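Local atomic coordinates of aminotransferase class-III (Ochrobactrum anthropi, PDB entry 5GHG), a protein that probably transfers amino groups between amines and keto acceptors as a pyridoxal-phosphate-dependent omega-transaminase, cycling through the aminated cofactor. Residues Asp96-Leu101 with Ala112-Ser117; Ser292-Ser297 with His328-Ala333. The protein carries 1 engineered substitution. One frame throughout, in Å; residues are numbered along the deposited sequence.

Overall arrangement
Both contacts lie on the same side of the chain, with centres about 10 Å apart; contact 1 ends in Ser117 of the cofactor pocket, and contact 2 lies close by. Contact 1, partly buried, sets helix 93-104 against the edge strand 111-115; contact 2, fully buried, sets the loop before strand 297-301 against the start of helix 329-344. Neighbouring antiparallel strands connect them, the N of Ser297 probably bonding to the O of Thr115. Each interface is apolar: an aromatic ring does most of the packing in the first, small alanines and branched aliphatics in the second. Contact 1 adds Ser117 beside the PMP phosphate; contact 2 adds the His328 cap, whose NE2 bonds Ser292 O of the second subunit.

Contact 1 (Asp96-Leu101 with Ala112-Ser117); sequences DLAEKL and AYFTNS. With PMP (4'-deoxy-4'-aminopyridoxal-5'-phosphate), chain C.
Helix 93-104 packs on the edge strand of the large cofactor-binding sheet, where Phe114 meets Leu97, Ala98 and Leu101. The axes of helix 96-101 and strand 112-115 come within 8.4 Å at 125°. Phe114 has CG anti to its carbonyl carbon (chi1 -63°), and its ring reaches the helix with CZ and both CE atoms. The backbone N of Ala98 lies at the ring edge, in plane, 3.6 Å from Phe114 CZ. The Leu97 side chain meets Phe114 at a slant, CD2 3.5 Å from Phe114 CE1. Leu101, whose side chain runs head-on toward that of Phe114, brings CD1 to 3.9 Å from Phe114 CE1. On the other flank of the ring, CB of Ala98 touches Phe114 CE2. A leucine in place of Phe114 has no ring to reach the helix, and would probably leave a gap beside Leu97 CD2 and the Ala98 backbone. Further along the helix-strand seam, Ala98 CB meets Ala112 CB at 3.9 Å, two small residues that let the backbones come close. At the end of the strand Thr115 OG1 donates to Ser117 O at 2.9 Å, and past it Ser117 CB lies 3.4 Å from PMP O1P. Ser117 OG caps the following helix through Glu120 N and also bonds Glu120 of the second subunit. A strand leading into a helix N-terminus beside the cofactor phosphate is characteristic of fold-type I aminotransferases.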
ATOM      1  N   ASP B  96       9.957 -11.414  16.042  1.00  5.47           N
ATOM      2  CA  ASP B  96       9.119 -12.487  16.547  1.00  6.21           C
ATOM      3  C   ASP B  96       8.096 -12.948  15.504  1.00  6.09           C
ATOM      4  O   ASP B  96       7.816 -14.141  15.383  1.00  4.76           O
ATOM      5  CB  ASP B  96       8.394 -12.035  17.812  1.00  8.64           C
ATOM      6  CG  ASP B  96       9.328 -11.894  19.000  1.00 16.61           C
ATOM      7  OD1 ASP B  96      10.447 -12.418  18.946  1.00 20.25           O
ATOM      8  OD2 ASP B  96       8.925 -11.264  19.979  1.00 24.55           O
ATOM      9  N   LEU B  97       7.509 -12.005  14.764  1.00  4.04           N
ATOM     10  CA  LEU B  97       6.492 -12.386  13.787  1.00  3.31           C
ATOM     11  C   LEU B  97       7.108 -13.140  12.610  1.00  3.13           C
ATOM     12  O   LEU B  97       6.544 -14.133  12.140  1.00  3.68           O
ATOM     13  CB  LEU B  97       5.739 -11.147  13.294  1.00  3.78           C
ATOM     14  CG  LEU B  97       4.626 -11.417  12.270  1.00  3.75           C
ATOM     15  CD1 LEU B  97       3.580 -12.367  12.799  1.00  3.32           C
ATOM     16  CD2 LEU B  97       3.971 -10.095  11.860  1.00  4.39           C
ATOM     17  N   ALA B  98       8.252 -12.666  12.108  1.00  3.48           N
ATOM     18  CA  ALA B  98       8.940 -13.374  11.038  1.00  5.85           C
ATOM     19  C   ALA B  98       9.251 -14.810  11.450  1.00  7.24           C
ATOM     20  O   ALA B  98       9.021 -15.754  10.683  1.00  6.04           O
ATOM     21  CB  ALA B  98      10.224 -12.644  10.657  1.00  6.85           C
ATOM     22  N   GLU B  99       9.767 -14.983  12.661  1.00  7.38           N
ATOM     23  CA  GLU B  99      10.090 -16.320  13.142  1.00 13.36           C
ATOM     24  C   GLU B  99       8.832 -17.188  13.235  1.00 11.45           C
ATOM     25  O   GLU B  99       8.830 -18.345  12.808  1.00  6.92           O
ATOM     26  CB  GLU B  99      10.778 -16.236  14.497  1.00 14.61           C
ATOM     27  CG  GLU B  99      11.301 -17.579  14.969  1.00 29.91           C
ATOM     28  CD  GLU B  99      11.826 -17.530  16.399  1.00 49.14           C
ATOM     29  OE1 GLU B  99      12.041 -16.407  16.939  1.00 50.38           O
ATOM     30  OE2 GLU B  99      12.028 -18.624  16.981  1.00 57.49           O
ATOM     31  N   LYS B 100       7.752 -16.628  13.777  1.00  8.51           N
ATOM     32  CA  LYS B 100       6.500 -17.365  13.893  1.00  7.84           C
ATOM     33  C   LYS B 100       5.969 -17.790  12.519  1.00  8.29           C
ATOM     34  O   LYS B 100       5.527 -18.927  12.340  1.00  7.98           O
ATOM     35  CB  LYS B 100       5.482 -16.520  14.643  1.00  8.65           C
ATOM     36  CG  LYS B 100       4.092 -17.070  14.643  1.00 12.86           C
ATOM     37  CD  LYS B 100       4.014 -18.316  15.488  1.00 18.27           C
ATOM     38  CE  LYS B 100       4.256 -17.983  16.961  1.00 30.56           C
ATOM     39  NZ  LYS B 100       4.147 -19.210  17.818  1.00 38.26           N
ATOM     40  N   LEU B 101       6.015 -16.888  11.531  1.00  6.04           N
ATOM     41  CA  LEU B 101       5.459 -17.210  10.219  1.00  5.34           C
ATOM     42  C   LEU B 101       6.275 -18.289   9.521  1.00  6.08           C
ATOM     43  O   LEU B 101       5.717 -19.170   8.865  1.00  6.97           O
ATOM     44  CB  LEU B 101       5.383 -15.967   9.341  1.00  4.80           C
ATOM     45  CG  LEU B 101       4.359 -14.891   9.775  1.00  5.50           C
ATOM     46  CD1 LEU B 101       4.400 -13.715   8.795  1.00  5.57           C
ATOM     47  CD2 LEU B 101       2.983 -15.483   9.864  1.00  3.82           C
ATOM     48  N   ALA B 112      11.067 -14.315   5.850  1.00  4.18           N
ATOM     49  CA  ALA B 112       9.820 -13.574   5.806  1.00  5.90           C
ATOM     50  C   ALA B 112      10.108 -12.097   5.540  1.00  6.74           C
ATOM     51  O   ALA B 112      11.043 -11.531   6.107  1.00  8.13           O
ATOM     52  CB  ALA B 112       9.038 -13.726   7.113  1.00  5.82           C
ATOM     53  N   TYR B 113       9.306 -11.488   4.674  1.00  5.61           N
ATOM     54  CA  TYR B 113       9.386 -10.060   4.347  1.00  5.77           C
ATOM     55  C   TYR B 113       8.030  -9.419   4.621  1.00  4.85           C
ATOM     56  O   TYR B 113       6.995 -10.045   4.396  1.00  4.24           O
ATOM     57  CB  TYR B 113       9.747  -9.843   2.876  1.00  6.11           C
ATOM     58  CG  TYR B 113      11.065 -10.464   2.447  1.00 10.47           C
ATOM     59  CD1 TYR B 113      11.196 -11.837   2.262  1.00 10.29           C
ATOM     60  CD2 TYR B 113      12.184  -9.662   2.219  1.00 14.14           C
ATOM     61  CE1 TYR B 113      12.416 -12.393   1.869  1.00 11.56           C
ATOM     62  CE2 TYR B 113      13.393 -10.203   1.794  1.00 16.94           C
ATOM     63  CZ  TYR B 113      13.506 -11.553   1.625  1.00 14.41           C
ATOM     64  OH  TYR B 113      14.715 -12.082   1.250  1.00 19.08           O
ATOM     65  N   PHE B 114       8.035  -8.159   5.070  1.00  2.96           N
ATOM     66  CA  PHE B 114       6.795  -7.483   5.442  1.00  4.10           C
ATOM     67  C   PHE B 114       6.508  -6.282   4.569  1.00  3.75           C
ATOM     68  O   PHE B 114       7.431  -5.575   4.146  1.00  2.12           O
ATOM     69  CB  PHE B 114       6.823  -7.066   6.928  1.00  4.36           C
ATOM     70  CG  PHE B 114       6.904  -8.236   7.860  1.00  6.70           C
ATOM     71  CD1 PHE B 114       5.792  -9.022   8.077  1.00  4.88           C
ATOM     72  CD2 PHE B 114       8.095  -8.583   8.453  1.00  5.43           C
ATOM     73  CE1 PHE B 114       5.862 -10.139   8.901  1.00  5.73           C
ATOM     74  CE2 PHE B 114       8.184  -9.695   9.271  1.00  6.99           C
ATOM     75  CZ  PHE B 114       7.063 -10.471   9.508  1.00  5.47           C
ATOM     76  N   THR B 115       5.221  -6.076   4.297  1.00  2.43           N
ATOM     77  CA  THR B 115       4.712  -4.894   3.594  1.00  3.29           C
ATOM     78  C   THR B 115       3.453  -4.449   4.316  1.00  3.40           C
ATOM     79  O   THR B 115       3.054  -5.030   5.336  1.00  3.49           O
ATOM     80  CB  THR B 115       4.396  -5.193   2.122  1.00  4.06           C
ATOM     81  OG1 THR B 115       3.312  -6.136   2.048  1.00  5.61           O
ATOM     82  CG2 THR B 115       5.610  -5.792   1.405  1.00  5.37           C
ATOM     83  N   ASN B 116       2.799  -3.421   3.792  1.00  3.48           N
ATOM     84  CA  ASN B 116       1.537  -3.011   4.366  1.00  5.27           C
ATOM     85  C   ASN B 116       0.357  -3.776   3.795  1.00  5.95           C
ATOM     86  O   ASN B 116      -0.556  -4.156   4.534  1.00  8.15           O
ATOM     87  CB  ASN B 116       1.338  -1.508   4.165  1.00  7.19           C
ATOM     88  CG  ASN B 116       2.453  -0.697   4.764  1.00  8.86           C
ATOM     89  OD1 ASN B 116       2.605  -0.654   5.973  1.00  9.76           O
ATOM     90  ND2 ASN B 116       3.281  -0.097   3.908  1.00  7.15           N
ATOM     91  N   SER B 117       0.371  -4.036   2.496  1.00  4.94           N
ATOM     92  CA  SER B 117      -0.784  -4.582   1.801  1.00  3.88           C
ATOM     93  C   SER B 117      -0.396  -5.826   1.022  1.00  2.53           C
ATOM     94  O   SER B 117       0.771  -6.041   0.702  1.00  2.25           O
ATOM     95  CB  SER B 117      -1.369  -3.538   0.828  1.00  5.31           C
ATOM     96  OG  SER B 117      -0.420  -3.250  -0.179  1.00  3.48           O
TER
HETATM   97  N1  PMP C 501      -4.261 -11.181  -3.205  1.00  6.58           N
HETATM   98  C2  PMP C 501      -5.514 -11.625  -2.913  1.00  5.51           C
HETATM   99  C2A PMP C 501      -5.837 -13.072  -3.138  1.00  8.48           C
HETATM  100  C3  PMP C 501      -6.513 -10.747  -2.441  1.00 12.04           C
HETATM  101  O3  PMP C 501      -7.776 -11.243  -2.246  1.00 15.43           O
HETATM  102  C4  PMP C 501      -6.193  -9.375  -2.218  1.00  9.85           C
HETATM  103  C4A PMP C 501      -7.173  -8.372  -1.636  1.00 15.20           C
HETATM  104  N4A PMP C 501      -8.528  -8.498  -2.107  1.00 20.42           N
HETATM  105  C5  PMP C 501      -4.868  -8.959  -2.518  1.00  7.08           C
HETATM  106  C6  PMP C 501      -3.918  -9.874  -2.943  1.00  4.82           C
HETATM  107  C5A PMP C 501      -4.425  -7.535  -2.365  1.00  4.42           C
HETATM  108  O4P PMP C 501      -4.379  -7.175  -0.983  1.00  8.47           O
HETATM  109  P   PMP C 501      -4.547  -5.597  -0.570  1.00  9.27           P
HETATM  110  O1P PMP C 501      -3.612  -4.789  -1.395  1.00  7.47           O
HETATM  111  O2P PMP C 501      -4.215  -5.582   0.912  1.00 10.53           O
HETATM  112  O3P PMP C 501      -5.971  -5.171  -0.853  1.00  7.89           O

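Contact 2 (Ser292-Ser297 with His328-Ala333); sequences SYLPIS and HPVAAA
The extended backbone of Leu294-Ile296 runs past the first turn of helix 329-344, closest at Leu294 and Ala331, whose CA atoms are 5.5 Å apart. No hydrogen bond crosses between the two segments, and the contact is made by apolar groups. Ala331 is central: Ala331 CB points at the loop and sits 3.5 Å from Pro295 O; Ile296 CB and Leu294 CB lie a little farther off. Leu294 through CD1 and Ile296 through its CG1-CD1 branch reach the helix beyond the methyl. Leu294 CD1 lies 3.7 Å from Val330 CG1, the two side chains slanting across each other. Ile296 is fully extended, CG1 anti to the backbone N (chi1 180°) and CD1 continuing the line, which carries CD1 over the backbone of Ala332, 3.8 Å from its N. Leu97 and Phe114 of contact 1 also pack on Ile296, tying the two interfaces together. The helix start is fixed by His328, the N-cap residue: its ND1 accepts from Val330 N at 3.2 Å, the donor tilted 19° out of the imidazole plane and the bond bent to 138° at the hydrogen. At the other ring nitrogen, NE2 bonds Ser292 O of the second subunit, so one imidazole serves both helix cap and dimer contact. Leu294 also packs on Leu294 of that subunit. Pro295 has its side chain about 7 Å from a bound PMP, placing this packing of a loop on the first turn of a helix at the dimer interface beside the cofactor site, the place where fold-type I aminotransferases build their active sites.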
ATOM      1  N   SER B 292      -7.200  -7.850   9.903  1.00  2.40           N
ATOM      2  CA  SER B 292      -7.337  -6.469   9.419  1.00  3.01           C
ATOM      3  C   SER B 292      -7.427  -5.437  10.542  1.00  2.77           C
ATOM      4  O   SER B 292      -7.832  -4.300  10.300  1.00  3.04           O
ATOM      5  CB  SER B 292      -8.551  -6.328   8.491  1.00  4.82           C
ATOM      6  OG  SER B 292      -8.297  -6.963   7.254  1.00  7.77           O
ATOM      7  N   TYR B 293      -7.077  -5.789  11.781  1.00  2.29           N
ATOM      8  CA  TYR B 293      -7.135  -4.786  12.846  1.00  2.43           C
ATOM      9  C   TYR B 293      -6.118  -3.681  12.617  1.00  2.89           C
ATOM     10  O   TYR B 293      -6.313  -2.549  13.079  1.00  2.61           O
ATOM     11  CB  TYR B 293      -6.953  -5.429  14.209  1.00  2.00           C
ATOM     12  CG  TYR B 293      -8.236  -5.929  14.834  1.00  2.92           C
ATOM     13  CD1 TYR B 293      -9.093  -6.772  14.140  1.00  2.03           C
ATOM     14  CD2 TYR B 293      -8.583  -5.579  16.144  1.00  2.00           C
ATOM     15  CE1 TYR B 293     -10.270  -7.252  14.721  1.00  2.81           C
ATOM     16  CE2 TYR B 293      -9.751  -6.060  16.736  1.00  2.91           C
ATOM     17  CZ  TYR B 293     -10.593  -6.885  16.029  1.00  2.53           C
ATOM     18  OH  TYR B 293     -11.758  -7.352  16.610  1.00  2.21           O
ATOM     19  N   LEU B 294      -5.028  -3.997  11.913  1.00  2.17           N
ATOM     20  CA  LEU B 294      -4.087  -3.020  11.393  1.00  2.58           C
ATOM     21  C   LEU B 294      -3.568  -3.551  10.061  1.00  3.77           C
ATOM     22  O   LEU B 294      -3.519  -4.761   9.865  1.00  4.37           O
ATOM     23  CB  LEU B 294      -2.901  -2.775  12.340  1.00  2.00           C
ATOM     24  CG  LEU B 294      -3.204  -1.996  13.608  1.00  3.23           C
ATOM     25  CD1 LEU B 294      -1.946  -1.795  14.440  1.00  2.52           C
ATOM     26  CD2 LEU B 294      -3.830  -0.637  13.236  1.00  2.16           C
ATOM     27  N   PRO B 295      -3.178  -2.667   9.140  1.00  4.38           N
ATOM     28  CA  PRO B 295      -2.641  -3.128   7.843  1.00  4.31           C
ATOM     29  C   PRO B 295      -1.260  -3.741   8.022  1.00  4.46           C
ATOM     30  O   PRO B 295      -0.350  -3.099   8.563  1.00  5.39           O
ATOM     31  CB  PRO B 295      -2.554  -1.828   7.015  1.00  4.69           C
ATOM     32  CG  PRO B 295      -3.210  -0.754   7.839  1.00  6.60           C
ATOM     33  CD  PRO B 295      -3.251  -1.198   9.246  1.00  3.76           C
ATOM     34  N   ILE B 296      -1.104  -4.974   7.565  1.00  4.27           N
ATOM     35  CA  ILE B 296       0.203  -5.614   7.477  1.00  3.93           C
ATOM     36  C   ILE B 296       0.076  -6.838   6.564  1.00  4.02           C
ATOM     37  O   ILE B 296      -0.948  -7.520   6.550  1.00  4.47           O
ATOM     38  CB  ILE B 296       0.756  -6.006   8.862  1.00  4.33           C
ATOM     39  CG1 ILE B 296       2.120  -6.673   8.720  1.00  4.30           C
ATOM     40  CG2 ILE B 296      -0.206  -6.949   9.557  1.00  5.60           C
ATOM     41  CD1 ILE B 296       2.856  -6.909  10.040  1.00  8.74           C
ATOM     42  N   SER B 297       1.119  -7.090   5.794  1.00  3.21           N
ATOM     43  CA  SER B 297       1.174  -8.261   4.928  1.00  2.92           C
ATOM     44  C   SER B 297       2.590  -8.803   4.966  1.00  2.97           C
ATOM     45  O   SER B 297       3.510  -8.146   5.449  1.00  2.52           O
ATOM     46  CB  SER B 297       0.756  -7.921   3.498  1.00  2.37           C
ATOM     47  OG  SER B 297      -0.507  -7.272   3.512  1.00  9.44           O
ATOM     48  N   HIS B 328       6.175  -2.671  10.326  1.00  5.74           N
ATOM     49  CA  HIS B 328       5.717  -1.716  11.311  1.00  5.74           C
ATOM     50  C   HIS B 328       5.525  -2.409  12.660  1.00  4.97           C
ATOM     51  O   HIS B 328       4.762  -3.374  12.743  1.00  4.53           O
ATOM     52  CB  HIS B 328       4.412  -1.063  10.872  1.00  6.02           C
ATOM     53  CG  HIS B 328       4.079   0.165  11.670  1.00  6.63           C
ATOM     54  ND1 HIS B 328       3.660   0.103  12.980  1.00  5.30           N
ATOM     55  CD2 HIS B 328       4.153   1.478  11.356  1.00  5.93           C
ATOM     56  CE1 HIS B 328       3.476   1.323  13.437  1.00  5.89           C
ATOM     57  NE2 HIS B 328       3.772   2.177  12.476  1.00  3.91           N
ATOM     58  N   PRO B 329       6.190  -1.950  13.725  1.00  5.53           N
ATOM     59  CA  PRO B 329       6.178  -2.729  14.974  1.00  5.39           C
ATOM     60  C   PRO B 329       4.813  -2.813  15.636  1.00  4.60           C
ATOM     61  O   PRO B 329       4.533  -3.820  16.295  1.00  2.76           O
ATOM     62  CB  PRO B 329       7.188  -1.992  15.867  1.00  7.26           C
ATOM     63  CG  PRO B 329       7.266  -0.602  15.277  1.00 10.14           C
ATOM     64  CD  PRO B 329       7.070  -0.771  13.813  1.00  7.76           C
ATOM     65  N   VAL B 330       3.961  -1.800  15.490  1.00  3.05           N
ATOM     66  CA  VAL B 330       2.631  -1.883  16.084  1.00  2.52           C
ATOM     67  C   VAL B 330       1.788  -2.908  15.330  1.00  2.49           C
ATOM     68  O   VAL B 330       1.109  -3.758  15.938  1.00  2.27           O
ATOM     69  CB  VAL B 330       1.942  -0.515  16.124  1.00  2.81           C
ATOM     70  CG1 VAL B 330       0.588  -0.613  16.832  1.00  2.21           C
ATOM     71  CG2 VAL B 330       2.824   0.527  16.819  1.00  3.99           C
ATOM     72  N   ALA B 331       1.816  -2.848  14.006  1.00  2.36           N
ATOM     73  CA  ALA B 331       1.081  -3.829  13.200  1.00  3.85           C
ATOM     74  C   ALA B 331       1.594  -5.234  13.450  1.00  2.74           C
ATOM     75  O   ALA B 331       0.797  -6.180  13.563  1.00  2.54           O
ATOM     76  CB  ALA B 331       1.166  -3.471  11.725  1.00  4.23           C
ATOM     77  N   ALA B 332       2.915  -5.397  13.564  1.00  2.00           N
ATOM     78  CA  ALA B 332       3.465  -6.723  13.852  1.00  2.81           C
ATOM     79  C   ALA B 332       2.995  -7.230  15.211  1.00  3.26           C
ATOM     80  O   ALA B 332       2.686  -8.405  15.357  1.00  2.90           O
ATOM     81  CB  ALA B 332       4.991  -6.705  13.804  1.00  2.95           C
ATOM     82  N   ALA B 333       2.960  -6.352  16.228  1.00  2.83           N
ATOM     83  CA  ALA B 333       2.512  -6.786  17.542  1.00  3.69           C
ATOM     84  C   ALA B 333       1.061  -7.245  17.504  1.00  3.11           C
ATOM     85  O   ALA B 333       0.685  -8.219  18.163  1.00  2.00           O
ATOM     86  CB  ALA B 333       2.694  -5.656  18.561  1.00  4.21           C
TER